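Local coordinates for surface glycoprotein (PDB 5KLH) that is of unknown function but probably acts as a sensor on the surface of insect-stage trypanosomes, this chain being its bilobed extracellular part, at residues 31-36 with 77-82; 38-43 with 56-61; 60-65 with 198-203; 85-90 with 158-163. One frame throughout, in Å; residues are numbered along the deposited sequence. Where two conformers were deposited one is given.

Interaction 1: residues 31-36 with 77-82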
loop_
_atom_site.group_PDB
_atom_site.type_symbol
_atom_site.label_atom_id
_atom_site.label_comp_id
_atom_site.label_asym_id
_atom_site.label_seq_id
_atom_site.Cartn_x
_atom_site.Cartn_y
_atom_site.Cartn_z
ATOM N N GLY A 31 1.794 -4.122 -23.315
ATOM C CA GLY A 31 1.545 -2.717 -23.574
ATOM C C GLY A 31 2.674 -1.861 -23.033
ATOM O O GLY A 31 3.835 -2.282 -23.034
ATOM N N THR A 32 2.341 -0.660 -22.570
ATOM C CA THR A 32 3.352 0.267 -22.059
ATOM C C THR A 32 2.911 0.983 -20.793
ATOM O O THR A 32 1.719 1.166 -20.550
ATOM C CB THR A 32 3.735 1.349 -23.100
ATOM O OG1 THR A 32 2.545 1.977 -23.594
ATOM C CG2 THR A 32 4.514 0.753 -24.264
ATOM N N PHE A 33 3.897 1.391 -20.002
ATOM C CA PHE A 33 3.704 2.321 -18.901
ATOM C C PHE A 33 4.497 3.569 -19.262
ATOM O O PHE A 33 5.719 3.511 -19.338
ATOM C CB PHE A 33 4.192 1.746 -17.563
ATOM C CG PHE A 33 3.341 0.625 -17.014
ATOM C CD1 PHE A 33 2.194 0.898 -16.275
ATOM C CD2 PHE A 33 3.717 -0.696 -17.194
ATOM C CE1 PHE A 33 1.419 -0.143 -15.750
ATOM C CE2 PHE A 33 2.952 -1.731 -16.671
ATOM C CZ PHE A 33 1.815 -1.461 -15.946
ATOM N N SER A 34 3.804 4.682 -19.489
ATOM C CA SER A 34 4.444 5.920 -19.924
ATOM C C SER A 34 5.482 5.639 -21.021
ATOM O O SER A 34 6.646 6.051 -20.912
ATOM C CB SER A 34 5.091 6.638 -18.737
ATOM O OG SER A 34 4.087 7.044 -17.818
ATOM N N ASP A 35 5.030 4.908 -22.043
ATOM C CA ASP A 35 5.803 4.555 -23.234
ATOM C C ASP A 35 6.946 3.574 -22.982
ATOM O O ASP A 35 7.697 3.253 -23.907
ATOM C CB ASP A 35 6.347 5.815 -23.894
ATOM C CG ASP A 35 5.262 6.808 -24.203
ATOM O OD1 ASP A 35 4.264 6.407 -24.837
ATOM O OD2 ASP A 35 5.394 7.973 -23.776
ATOM N N VAL A 36 7.075 3.069 -21.757
ATOM C CA VAL A 36 8.048 2.001 -21.525
ATOM C C VAL A 36 7.378 0.636 -21.682
ATOM O O VAL A 36 6.305 0.400 -21.130
ATOM C CB VAL A 36 8.692 2.101 -20.127
ATOM C CG1 VAL A 36 9.738 0.998 -19.943
ATOM C CG2 VAL A 36 9.342 3.460 -19.937
ATOM N N VAL A 77 -0.969 4.442 -18.030
ATOM C CA VAL A 77 -1.128 3.005 -18.154
ATOM C C VAL A 77 -1.829 2.706 -19.472
ATOM O O VAL A 77 -2.963 3.121 -19.682
ATOM C CB VAL A 77 -1.932 2.450 -16.970
ATOM C CG1 VAL A 77 -2.063 0.946 -17.055
ATOM C CG2 VAL A 77 -1.292 2.895 -15.666
ATOM N N ASN A 78 -1.126 2.032 -20.373
ATOM C CA ASN A 78 -1.683 1.661 -21.670
ATOM C C ASN A 78 -1.466 0.166 -21.910
ATOM O O ASN A 78 -0.576 -0.248 -22.667
ATOM C CB ASN A 78 -1.059 2.503 -22.788
ATOM C CG ASN A 78 -1.818 2.382 -24.096
ATOM O OD1 ASN A 78 -2.831 1.674 -24.182
ATOM N ND2 ASN A 78 -1.341 3.079 -25.122
ATOM N N ILE A 79 -2.301 -0.631 -21.253
ATOM C CA ILE A 79 -2.153 -2.075 -21.206
ATOM C C ILE A 79 -3.320 -2.716 -21.934
ATOM O O ILE A 79 -4.476 -2.346 -21.712
ATOM C CB ILE A 79 -2.092 -2.564 -19.755
ATOM C CG1 ILE A 79 -0.844 -1.989 -19.072
ATOM C CG2 ILE A 79 -2.085 -4.091 -19.681
ATOM C CD1 ILE A 79 0.492 -2.578 -19.609
ATOM N N ASN A 80 -3.005 -3.648 -22.825
ATOM C CA ASN A 80 -4.006 -4.415 -23.560
ATOM C C ASN A 80 -5.064 -4.974 -22.606
ATOM O O ASN A 80 -4.723 -5.597 -21.600
ATOM C CB ASN A 80 -3.305 -5.539 -24.340
ATOM C CG ASN A 80 -4.247 -6.330 -25.213
ATOM O OD1 ASN A 80 -5.042 -5.763 -25.964
ATOM N ND2 ASN A 80 -4.158 -7.654 -25.125
ATOM N N THR A 81 -6.333 -4.700 -22.931
ATOM C CA THR A 81 -7.545 -5.121 -22.212
ATOM C C THR A 81 -7.831 -4.306 -20.943
ATOM O O THR A 81 -8.841 -4.530 -20.292
ATOM C CB THR A 81 -7.546 -6.661 -21.833
ATOM O OG1 THR A 81 -6.683 -6.926 -20.715
ATOM C CG2 THR A 81 -7.150 -7.533 -23.024
ATOM N N VAL A 82 -6.972 -3.341 -20.616
ATOM C CA VAL A 82 -7.234 -2.448 -19.488
ATOM C C VAL A 82 -7.579 -1.044 -19.989
ATOM O O VAL A 82 -6.773 -0.417 -20.679
ATOM C CB VAL A 82 -6.000 -2.374 -18.531
ATOM C CG1 VAL A 82 -6.317 -1.524 -17.310
ATOM C CG2 VAL A 82 -5.585 -3.770 -18.094
#
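Phe-33 and Ile-79 meet because both side chains set their first branch beside the backbone N: CG of Phe-33 lies anti to the carbonyl carbon (chi1 -70°), and CG1 of Ile-79 is placed the same way (chi1 -64°). The backbones form an antiparallel ladder in a curled sheet, where strand 31-33 is also the first arm of a hairpin with a two-residue loop, a type I' turn from Phe-33 to Val-36. The two strand axes approach to 4.7 Å and run nearly antiparallel, at 166°. Thr-32 and Asn-78 are the hydrogen-bonded pair: Thr-32 N reaches Asn-78 O at 2.9 Å, coming from above the carbonyl plane, while Asn-78 N returns to Thr-32 O at 3.0 Å, almost in line with that carbonyl. On their face of the sheet the two side chains lie alongside each other, Thr-32 OG1 being 3.7 Å from Asn-78 CB, and Asn-78 is solvent-exposed. Phe-33 and Val-77 occupy the opposite, buried face. Two aliphatic groups meet the aromatic ring obliquely from the same side: Phe-33 CE1 is 3.9 Å from Val-77 CG1, and CE2 is equally far from Ile-79 CD1. Ala-60, Val-200 and Leu-202 pack on the same ring from strands 51-63 and 197-204, across the curl of the sheet. Gly-31 lies close against the facing strand, across from Ile-79, with backbone angles that suit glycine. Its CA makes a CH...O contact of 3.4 Å with Asn-78 O, the acceptor already used by Thr-32 N.

Interaction 2: residues 38-43 with 56-61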
loop_
_atom_site.group_PDB
_atom_site.type_symbol
_atom_site.label_atom_id
_atom_site.label_comp_id
_atom_site.label_asym_id
_atom_site.label_seq_id
_atom_site.Cartn_x
_atom_site.Cartn_y
_atom_site.Cartn_z
ATOM N N ALA A 38 5.918 -2.864 -21.292
ATOM C CA ALA A 38 5.550 -3.674 -20.128
ATOM C C ALA A 38 5.892 -5.146 -20.323
ATOM O O ALA A 38 5.935 -5.642 -21.450
ATOM C CB ALA A 38 4.072 -3.529 -19.839
ATOM N N THR A 39 6.086 -5.855 -19.217
ATOM C CA THR A 39 6.377 -7.271 -19.260
ATOM C C THR A 39 5.489 -7.970 -18.259
ATOM O O THR A 39 5.480 -7.593 -17.098
ATOM C CB THR A 39 7.860 -7.554 -18.919
ATOM O OG1 THR A 39 8.708 -6.815 -19.806
ATOM C CG2 THR A 39 8.165 -9.040 -19.034
ATOM N N VAL A 40 4.738 -8.970 -18.705
ATOM C CA VAL A 40 3.943 -9.773 -17.789
ATOM C C VAL A 40 4.853 -10.692 -16.991
ATOM O O VAL A 40 5.665 -11.425 -17.561
ATOM C CB VAL A 40 2.889 -10.612 -18.546
ATOM C CG1 VAL A 40 2.117 -11.521 -17.581
ATOM C CG2 VAL A 40 1.943 -9.692 -19.271
ATOM N N ARG A 41 4.702 -10.651 -15.668
ATOM C CA ARG A 41 5.547 -11.397 -14.753
ATOM C C ARG A 41 4.725 -12.393 -13.971
ATOM O O ARG A 41 3.675 -12.052 -13.427
ATOM C CB ARG A 41 6.248 -10.456 -13.765
ATOM C CG ARG A 41 7.202 -9.454 -14.375
ATOM C CD ARG A 41 8.511 -10.085 -14.730
ATOM N NE ARG A 41 9.467 -9.133 -15.296
ATOM C CZ ARG A 41 10.587 -9.515 -15.904
ATOM N NH1 ARG A 41 10.851 -10.807 -16.016
ATOM N NH2 ARG A 41 11.432 -8.624 -16.403
ATOM N N ARG A 42 5.211 -13.623 -13.892
ATOM C CA ARG A 42 4.569 -14.629 -13.064
ATOM C C ARG A 42 5.457 -14.931 -11.859
ATOM O O ARG A 42 6.569 -15.442 -12.013
ATOM C CB ARG A 42 4.285 -15.886 -13.890
ATOM C CG ARG A 42 3.293 -15.646 -15.033
ATOM C CD ARG A 42 3.474 -16.616 -16.204
ATOM N NE ARG A 42 4.353 -16.085 -17.251
ATOM C CZ ARG A 42 5.545 -16.586 -17.570
ATOM N NH1 ARG A 42 6.264 -16.027 -18.535
ATOM N NH2 ARG A 42 6.021 -17.646 -16.933
ATOM N N GLN A 43 4.975 -14.588 -10.665
ATOM C CA GLN A 43 5.734 -14.790 -9.436
ATOM C C GLN A 43 5.034 -15.850 -8.592
ATOM O O GLN A 43 3.879 -16.223 -8.853
ATOM C CB GLN A 43 5.878 -13.477 -8.644
ATOM C CG GLN A 43 4.534 -12.889 -8.116
ATOM C CD GLN A 43 4.693 -11.576 -7.333
ATOM O OE1 GLN A 43 5.818 -11.163 -7.027
ATOM N NE2 GLN A 43 3.557 -10.914 -7.004
ATOM N N VAL A 56 0.308 -12.838 -10.677
ATOM C CA VAL A 56 0.667 -12.382 -12.007
ATOM C C VAL A 56 0.446 -10.880 -12.100
ATOM O O VAL A 56 -0.616 -10.384 -11.724
ATOM C CB VAL A 56 -0.166 -13.089 -13.100
ATOM C CG1 VAL A 56 0.226 -12.561 -14.469
ATOM C CG2 VAL A 56 0.043 -14.590 -13.041
ATOM N N TYR A 57 1.453 -10.148 -12.565
ATOM C CA TYR A 57 1.304 -8.711 -12.753
ATOM C C TYR A 57 2.015 -8.299 -14.037
ATOM O O TYR A 57 2.798 -9.063 -14.592
ATOM C CB TYR A 57 1.856 -7.945 -11.543
ATOM C CG TYR A 57 3.303 -8.234 -11.216
ATOM C CD1 TYR A 57 3.644 -9.286 -10.379
ATOM C CD2 TYR A 57 4.324 -7.438 -11.723
ATOM C CE1 TYR A 57 4.970 -9.556 -10.077
ATOM C CE2 TYR A 57 5.644 -7.697 -11.423
ATOM C CZ TYR A 57 5.957 -8.759 -10.598
ATOM O OH TYR A 57 7.269 -9.015 -10.296
ATOM N N THR A 58 1.739 -7.106 -14.529
ATOM C CA THR A 58 2.546 -6.582 -15.620
ATOM C C THR A 58 3.303 -5.353 -15.112
ATOM O O THR A 58 2.805 -4.622 -14.242
ATOM C CB THR A 58 1.688 -6.279 -16.856
ATOM O OG1 THR A 58 2.537 -6.045 -17.978
ATOM C CG2 THR A 58 0.795 -5.057 -16.637
ATOM N N GLU A 59 4.529 -5.160 -15.601
ATOM C CA GLU A 59 5.428 -4.172 -14.996
ATOM C C GLU A 59 6.341 -3.489 -15.991
ATOM O O GLU A 59 6.658 -4.043 -17.040
ATOM C CB GLU A 59 6.298 -4.821 -13.906
ATOM C CG GLU A 59 7.259 -5.913 -14.410
ATOM C CD GLU A 59 8.575 -5.372 -14.965
ATOM O OE1 GLU A 59 9.269 -6.126 -15.691
ATOM O OE2 GLU A 59 8.932 -4.208 -14.669
ATOM N N ALA A 60 6.776 -2.289 -15.633
ATOM C CA ALA A 60 7.835 -1.621 -16.350
ATOM C C ALA A 60 8.513 -0.670 -15.386
ATOM O O ALA A 60 7.892 -0.210 -14.422
ATOM C CB ALA A 60 7.283 -0.883 -17.582
ATOM N N THR A 61 9.791 -0.402 -15.632
ATOM C CA THR A 61 10.532 0.597 -14.867
ATOM C C THR A 61 10.457 1.920 -15.614
ATOM O O THR A 61 10.896 2.019 -16.761
ATOM C CB THR A 61 11.992 0.179 -14.666
ATOM O OG1 THR A 61 12.026 -1.046 -13.929
ATOM C CG2 THR A 61 12.758 1.241 -13.888
HETATM O O HOH W 1 8.980 -4.138 -18.654
HETATM O O HOH W 2 11.323 -5.580 -16.951
HETATM O O HOH W 3 7.155 -8.660 -7.238
#
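Arg-41 CB sits over one face of the Tyr-57 ring, 3.8 Å from its centroid and displaced toward the rim, a CH-pi contact in the dense part of the strand pair. The ring is brought there by CG of Tyr-57 standing between the backbone N and the carbonyl carbon (chi1 57°). Gln-43 closes on the ring edge: its extended side chain crosses the tyrosine at about a right angle and puts CD 3.4 Å from CE1. Gln-43 NE2 is bonded to Ser-55 OG, which steadies the amide. Strands 36-47 and 51-63 form a long, strongly twisted beta hairpin here, with antiparallel bonds at Thr-39/Glu-59 and Arg-41/Tyr-57, the shortest being Arg-41 N to Tyr-57 O at 2.7 Å. Beyond the ring, the bent arginine chain brings NE to Glu-59 OE1 at 3.0 Å, a salt bridge near the guanidinium plane that meets OE1 on its anti side, well out of the carboxylate plane; NH2 adds a weak bond to the same oxygen. Thr-39 CG2 covers one guanidinium face. These polar ends are wetter: one water lies between Arg-41 NH2 and Glu-59 OE1, another joins Thr-39 OG1 to Glu-59 O, and a third lies between Gln-43 OE1 and Tyr-57 OH. On the other face Val-40 CG1 packs 3.8 Å from Val-56 CG1, while Thr-58 OG1 is bonded to Trp-29 O. The exposed Arg-42 lies alongside Val-56 more loosely, CG 4.0 Å from CG2.

Interaction 3: residues 60-65 with 198-203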
loop_
_atom_site.group_PDB
_atom_site.type_symbol
_atom_site.label_atom_id
_atom_site.label_comp_id
_atom_site.label_asym_id
_atom_site.label_seq_id
_atom_site.Cartn_x
_atom_site.Cartn_y
_atom_site.Cartn_z
ATOM N N ALA A 60 6.776 -2.289 -15.633
ATOM C CA ALA A 60 7.835 -1.621 -16.350
ATOM C C ALA A 60 8.513 -0.670 -15.386
ATOM O O ALA A 60 7.892 -0.210 -14.422
ATOM C CB ALA A 60 7.283 -0.883 -17.582
ATOM N N THR A 61 9.791 -0.402 -15.632
ATOM C CA THR A 61 10.532 0.597 -14.867
ATOM C C THR A 61 10.457 1.920 -15.614
ATOM O O THR A 61 10.896 2.019 -16.761
ATOM C CB THR A 61 11.992 0.179 -14.666
ATOM O OG1 THR A 61 12.026 -1.046 -13.929
ATOM C CG2 THR A 61 12.758 1.241 -13.888
ATOM N N VAL A 62 9.855 2.922 -14.978
ATOM C CA VAL A 62 9.658 4.217 -15.601
ATOM C C VAL A 62 10.689 5.204 -15.089
ATOM O O VAL A 62 10.799 5.413 -13.890
ATOM C CB VAL A 62 8.241 4.762 -15.319
ATOM C CG1 VAL A 62 8.067 6.112 -15.956
ATOM C CG2 VAL A 62 7.194 3.785 -15.848
ATOM N N PRO A 63 11.468 5.807 -15.994
ATOM C CA PRO A 63 12.426 6.793 -15.485
ATOM C C PRO A 63 11.708 8.016 -14.927
ATOM O O PRO A 63 10.667 8.395 -15.445
ATOM C CB PRO A 63 13.252 7.148 -16.727
ATOM C CG PRO A 63 12.323 6.862 -17.884
ATOM C CD PRO A 63 11.515 5.671 -17.460
ATOM N N VAL A 64 12.249 8.623 -13.880
ATOM C CA VAL A 64 11.638 9.840 -13.360
ATOM C C VAL A 64 11.791 10.980 -14.377
ATOM O O VAL A 64 10.838 11.721 -14.663
ATOM C CB VAL A 64 12.251 10.216 -11.999
ATOM C CG1 VAL A 64 11.914 11.638 -11.613
ATOM C CG2 VAL A 64 11.749 9.255 -10.938
ATOM N N SER A 65 12.987 11.099 -14.942
ATOM C CA SER A 65 13.253 12.119 -15.961
ATOM C C SER A 65 12.349 11.959 -17.180
ATOM O O SER A 65 12.291 10.888 -17.802
ATOM C CB SER A 65 14.722 12.075 -16.391
ATOM O OG SER A 65 15.024 13.174 -17.233
ATOM N N VAL A 198 11.211 4.498 -11.172
ATOM C CA VAL A 198 10.183 3.867 -10.362
ATOM C C VAL A 198 9.666 2.608 -11.040
ATOM O O VAL A 198 9.281 2.661 -12.206
ATOM C CB VAL A 198 8.986 4.839 -10.114
ATOM C CG1 VAL A 198 7.833 4.112 -9.471
ATOM C CG2 VAL A 198 9.443 6.005 -9.249
ATOM N N GLN A 199 9.669 1.484 -10.324
ATOM C CA GLN A 199 9.053 0.264 -10.834
ATOM C C GLN A 199 7.542 0.323 -10.672
ATOM O O GLN A 199 7.048 0.515 -9.562
ATOM C CB GLN A 199 9.601 -0.971 -10.109
ATOM C CG GLN A 199 11.083 -1.227 -10.345
ATOM C CD GLN A 199 11.574 -2.494 -9.666
ATOM O OE1 GLN A 199 12.514 -2.461 -8.871
ATOM N NE2 GLN A 199 10.946 -3.623 -9.989
ATOM N N VAL A 200 6.819 0.138 -11.773
ATOM C CA VAL A 200 5.366 0.164 -11.758
ATOM C C VAL A 200 4.858 -1.249 -11.970
ATOM O O VAL A 200 5.281 -1.917 -12.921
ATOM C CB VAL A 200 4.800 1.079 -12.847
ATOM C CG1 VAL A 200 3.276 1.107 -12.754
ATOM C CG2 VAL A 200 5.379 2.474 -12.710
ATOM N N GLN A 201 3.995 -1.717 -11.065
ATOM C CA GLN A 201 3.390 -3.040 -11.182
ATOM C C GLN A 201 1.870 -2.952 -11.187
ATOM O O GLN A 201 1.266 -2.357 -10.282
ATOM C CB GLN A 201 3.854 -3.955 -10.030
ATOM C CG GLN A 201 5.375 -4.118 -9.966
ATOM C CD GLN A 201 5.845 -5.020 -8.834
ATOM O OE1 GLN A 201 5.042 -5.623 -8.126
ATOM N NE2 GLN A 201 7.164 -5.116 -8.664
ATOM N N LEU A 202 1.247 -3.555 -12.197
ATOM C CA LEU A 202 -0.214 -3.558 -12.284
ATOM C C LEU A 202 -0.744 -4.964 -12.007
ATOM O O LEU A 202 -0.395 -5.921 -12.709
ATOM C CB LEU A 202 -0.683 -3.054 -13.661
ATOM C CG LEU A 202 -2.186 -3.120 -13.939
ATOM C CD1 LEU A 202 -2.936 -2.088 -13.112
ATOM C CD2 LEU A 202 -2.500 -2.951 -15.423
ATOM N N TYR A 203 -1.545 -5.080 -10.947
ATOM C CA TYR A 203 -2.212 -6.320 -10.549
ATOM C C TYR A 203 -3.674 -6.309 -10.925
ATOM O O TYR A 203 -4.280 -5.234 -11.112
ATOM C CB TYR A 203 -2.116 -6.531 -9.032
ATOM C CG TYR A 203 -0.730 -6.857 -8.561
ATOM C CD1 TYR A 203 0.191 -5.852 -8.335
ATOM C CD2 TYR A 203 -0.339 -8.177 -8.351
ATOM C CE1 TYR A 203 1.491 -6.155 -7.914
ATOM C CE2 TYR A 203 0.941 -8.488 -7.932
ATOM C CZ TYR A 203 1.853 -7.469 -7.719
ATOM O OH TYR A 203 3.141 -7.763 -7.303
#
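Val-62 N gives its hydrogen to Val-198 O at 2.8 Å, the shortest polar bond between these strands, and the return bond runs from Val-198 N to Val-62 O at 2.9 Å. Val-198 O also receives a longer CH...O contact from Thr-61 CA, 3.6 Å away. Two residues along, Ala-60 and Val-200 form a second pair joined by two hydrogen bonds: Val-200 N meets Ala-60 O at 2.9 Å, and Ala-60 N meets Val-200 O. Thr-61 and Gln-199 make the non-hydrogen-bonded pair between them. Thr-61 turns OG1 beside its own backbone N (chi1 -61°), where it touches Gln-199 CG at 3.7 Å on the partly exposed face. The opposite face is all aliphatic. CG2 of Val-62 and CG2 of Val-200 meet at 3.9 Å, and Val-64 CG2 reaches Val-198 CG2 more distantly as the chain leaves the strand. Phe-33 packs against Ala-60, Val-62 and Val-200 on this buried side. On its other edge strand 197-204 bonds to strand 145-164, which runs parallel to it. Strand 197-204 is thus an interior strand of a mixed, curled beta sheet, with an antiparallel neighbour on one edge and a parallel one on the other.

Interaction 4: residues 85-90 with 158-163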
loop_
_atom_site.group_PDB
_atom_site.type_symbol
_atom_site.label_atom_id
_atom_site.label_comp_id
_atom_site.label_asym_id
_atom_site.label_seq_id
_atom_site.Cartn_x
_atom_site.Cartn_y
_atom_site.Cartn_z
ATOM N N PHE A 85 -5.667 4.557 -18.131
ATOM C CA PHE A 85 -5.793 5.510 -17.047
ATOM C C PHE A 85 -4.436 6.034 -16.660
ATOM O O PHE A 85 -3.406 5.421 -16.982
ATOM C CB PHE A 85 -6.523 4.895 -15.832
ATOM C CG PHE A 85 -5.762 3.815 -15.114
ATOM C CD1 PHE A 85 -5.808 2.504 -15.559
ATOM C CD2 PHE A 85 -5.053 4.100 -13.959
ATOM C CE1 PHE A 85 -5.128 1.494 -14.884
ATOM C CE2 PHE A 85 -4.372 3.094 -13.277
ATOM C CZ PHE A 85 -4.407 1.799 -13.740
ATOM N N THR A 86 -4.441 7.181 -15.987
ATOM C CA THR A 86 -3.220 7.784 -15.473
ATOM C C THR A 86 -3.209 7.769 -13.952
ATOM O O THR A 86 -4.220 8.050 -13.310
ATOM C CB THR A 86 -3.062 9.240 -15.962
ATOM O OG1 THR A 86 -2.963 9.253 -17.391
ATOM C CG2 THR A 86 -1.802 9.888 -15.380
ATOM N N ARG A 87 -2.061 7.439 -13.379
ATOM C CA ARG A 87 -1.838 7.690 -11.966
ATOM C C ARG A 87 -0.721 8.693 -11.824
ATOM O O ARG A 87 0.377 8.494 -12.375
ATOM C CB ARG A 87 -1.487 6.411 -11.201
ATOM C CG ARG A 87 -1.055 6.683 -9.761
ATOM C CD ARG A 87 -2.256 7.043 -8.885
ATOM N NE ARG A 87 -3.164 5.907 -8.775
ATOM C CZ ARG A 87 -3.072 4.963 -7.836
ATOM N NH1 ARG A 87 -2.130 5.029 -6.895
ATOM N NH2 ARG A 87 -3.932 3.953 -7.833
ATOM N N ARG A 88 -1.013 9.771 -11.105
ATOM C CA ARG A 88 0.015 10.662 -10.583
ATOM C C ARG A 88 0.298 10.315 -9.133
ATOM O O ARG A 88 -0.627 10.162 -8.347
ATOM C CB ARG A 88 -0.431 12.117 -10.705
ATOM C CG ARG A 88 -0.248 12.679 -12.092
ATOM C CD ARG A 88 -0.843 14.077 -12.204
ATOM N NE ARG A 88 -0.365 14.738 -13.416
ATOM C CZ ARG A 88 -0.810 14.460 -14.632
ATOM N NH1 ARG A 88 -1.743 13.542 -14.799
ATOM N NH2 ARG A 88 -0.325 15.111 -15.686
ATOM N N SER A 89 1.571 10.168 -8.777
ATOM C CA SER A 89 1.940 9.797 -7.419
ATOM C C SER A 89 3.121 10.664 -7.043
ATOM O O SER A 89 3.996 10.882 -7.879
ATOM C CB SER A 89 2.304 8.307 -7.330
ATOM O OG SER A 89 2.366 7.865 -5.981
ATOM N N PRO A 90 3.169 11.149 -5.793
ATOM C CA PRO A 90 4.262 12.057 -5.436
ATOM C C PRO A 90 5.613 11.351 -5.416
ATOM O O PRO A 90 5.715 10.272 -4.839
ATOM C CB PRO A 90 3.877 12.549 -4.032
ATOM C CG PRO A 90 2.950 11.526 -3.508
ATOM C CD PRO A 90 2.203 10.983 -4.694
ATOM N N LEU A 158 5.574 1.573 -7.475
ATOM C CA LEU A 158 4.198 2.018 -7.509
ATOM C C LEU A 158 3.322 0.827 -7.863
ATOM O O LEU A 158 3.553 0.196 -8.887
ATOM C CB LEU A 158 4.035 3.141 -8.535
ATOM C CG LEU A 158 2.612 3.672 -8.720
ATOM C CD1 LEU A 158 2.214 4.491 -7.525
ATOM C CD2 LEU A 158 2.524 4.494 -9.991
ATOM N N TYR A 159 2.369 0.492 -6.996
ATOM C CA TYR A 159 1.463 -0.641 -7.222
ATOM C C TYR A 159 0.100 -0.170 -7.675
ATOM O O TYR A 159 -0.539 0.615 -6.971
ATOM C CB TYR A 159 1.287 -1.459 -5.940
ATOM C CG TYR A 159 2.552 -2.018 -5.346
ATOM C CD1 TYR A 159 3.422 -1.206 -4.619
ATOM C CD2 TYR A 159 2.855 -3.362 -5.467
ATOM C CE1 TYR A 159 4.573 -1.729 -4.053
ATOM C CE2 TYR A 159 4.002 -3.890 -4.900
ATOM C CZ TYR A 159 4.851 -3.063 -4.193
ATOM O OH TYR A 159 5.986 -3.581 -3.619
ATOM N N LEU A 160 -0.370 -0.660 -8.820
ATOM C CA LEU A 160 -1.662 -0.248 -9.351
ATOM C C LEU A 160 -2.556 -1.465 -9.468
ATOM O O LEU A 160 -2.050 -2.582 -9.579
ATOM C CB LEU A 160 -1.498 0.432 -10.715
ATOM C CG LEU A 160 -0.544 1.624 -10.742
ATOM C CD1 LEU A 160 -0.323 2.144 -12.165
ATOM C CD2 LEU A 160 -1.103 2.733 -9.877
ATOM N N VAL A 161 -3.871 -1.256 -9.424
ATOM C CA VAL A 161 -4.814 -2.374 -9.487
ATOM C C VAL A 161 -5.920 -2.138 -10.505
ATOM O O VAL A 161 -6.526 -1.057 -10.562
ATOM C CB VAL A 161 -5.436 -2.649 -8.087
ATOM C CG1 VAL A 161 -6.301 -3.895 -8.099
ATOM C CG2 VAL A 161 -4.349 -2.811 -7.038
ATOM N N ALA A 162 -6.164 -3.158 -11.322
ATOM C CA ALA A 162 -7.293 -3.142 -12.257
ATOM C C ALA A 162 -8.361 -4.134 -11.830
ATOM O O ALA A 162 -8.051 -5.211 -11.328
ATOM C CB ALA A 162 -6.824 -3.464 -13.676
ATOM N N ALA A 163 -9.615 -3.760 -12.057
ATOM C CA ALA A 163 -10.788 -4.595 -11.793
ATOM C C ALA A 163 -11.491 -4.975 -13.091
ATOM O O ALA A 163 -11.475 -4.209 -14.058
ATOM C CB ALA A 163 -11.759 -3.863 -10.896
#
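Leu-160, Arg-87 and Leu-158 carry most of this contact, which spans the inside of the curled sheet between strands 85-100 and 145-164. The two strands pair in antiparallel fashion nearer the second lobe but have splayed apart here: their axes come no closer than 9.8 Å, at 148°, and side chains rather than backbones bridge the gap. Leu-160 CD2 lies 3.6 Å from Arg-87 CZ, directly over the centre of one guanidinium face, and the two side chains run alongside each other, pointing opposite ways. Arg-87 reaches this place by doubling back: its chain leaves the backbone with CG anti to the N, then bends at chi2 (75°) and again at chi3. The bend also lays CB and CG along the same methyl group, CB being 3.9 Å from CD2. The charged end is held outside the pair, NH2 bonding to Gln-177 O and forming a salt bridge with Glu-172 OE2. The charge, with a methyl group over one face, therefore has polar partners, which probably lowers the cost of placing it beside leucines. The other branch of Leu-160, CD1, is 4.3 Å from Phe-85 CE2, a looser touch oblique to the ring. Val-77, Val-200 and Leu-202 also pack on Leu-160 from strands 72-79 and 197-204. Leu-158 takes the far end of the contact, its CD2 lying 4.2 Å from Arg-87 CG. CD1 of the same leucine turns to Ser-89 instead, standing 3.7 Å from OG and 3.8 Å from CB.

How the interactions relate
From the N terminus, strand 31-33 waits for strand 72-79, so interaction 1 closes a loop that wholly encloses the hairpin of interaction 2. Strand 51-63 then serves twice: Ala-60 and Thr-61 belong both to interaction 2 and to interaction 3, which starts inside the loop of interaction 1 and closes only at residues 198-203, so that the two cross. Interaction 4 follows interaction 1 in series and lies within the long loop of interaction 3, whose span takes in the second lobe. Backbone bonds from Gly-31 to Ala-38, Val-77 to Phe-85, Thr-58 to Leu-202 and Gln-199 to Leu-158 carry the sheet between contacts, with Phe-33, Leu-160 and Leu-202 in its concave interior.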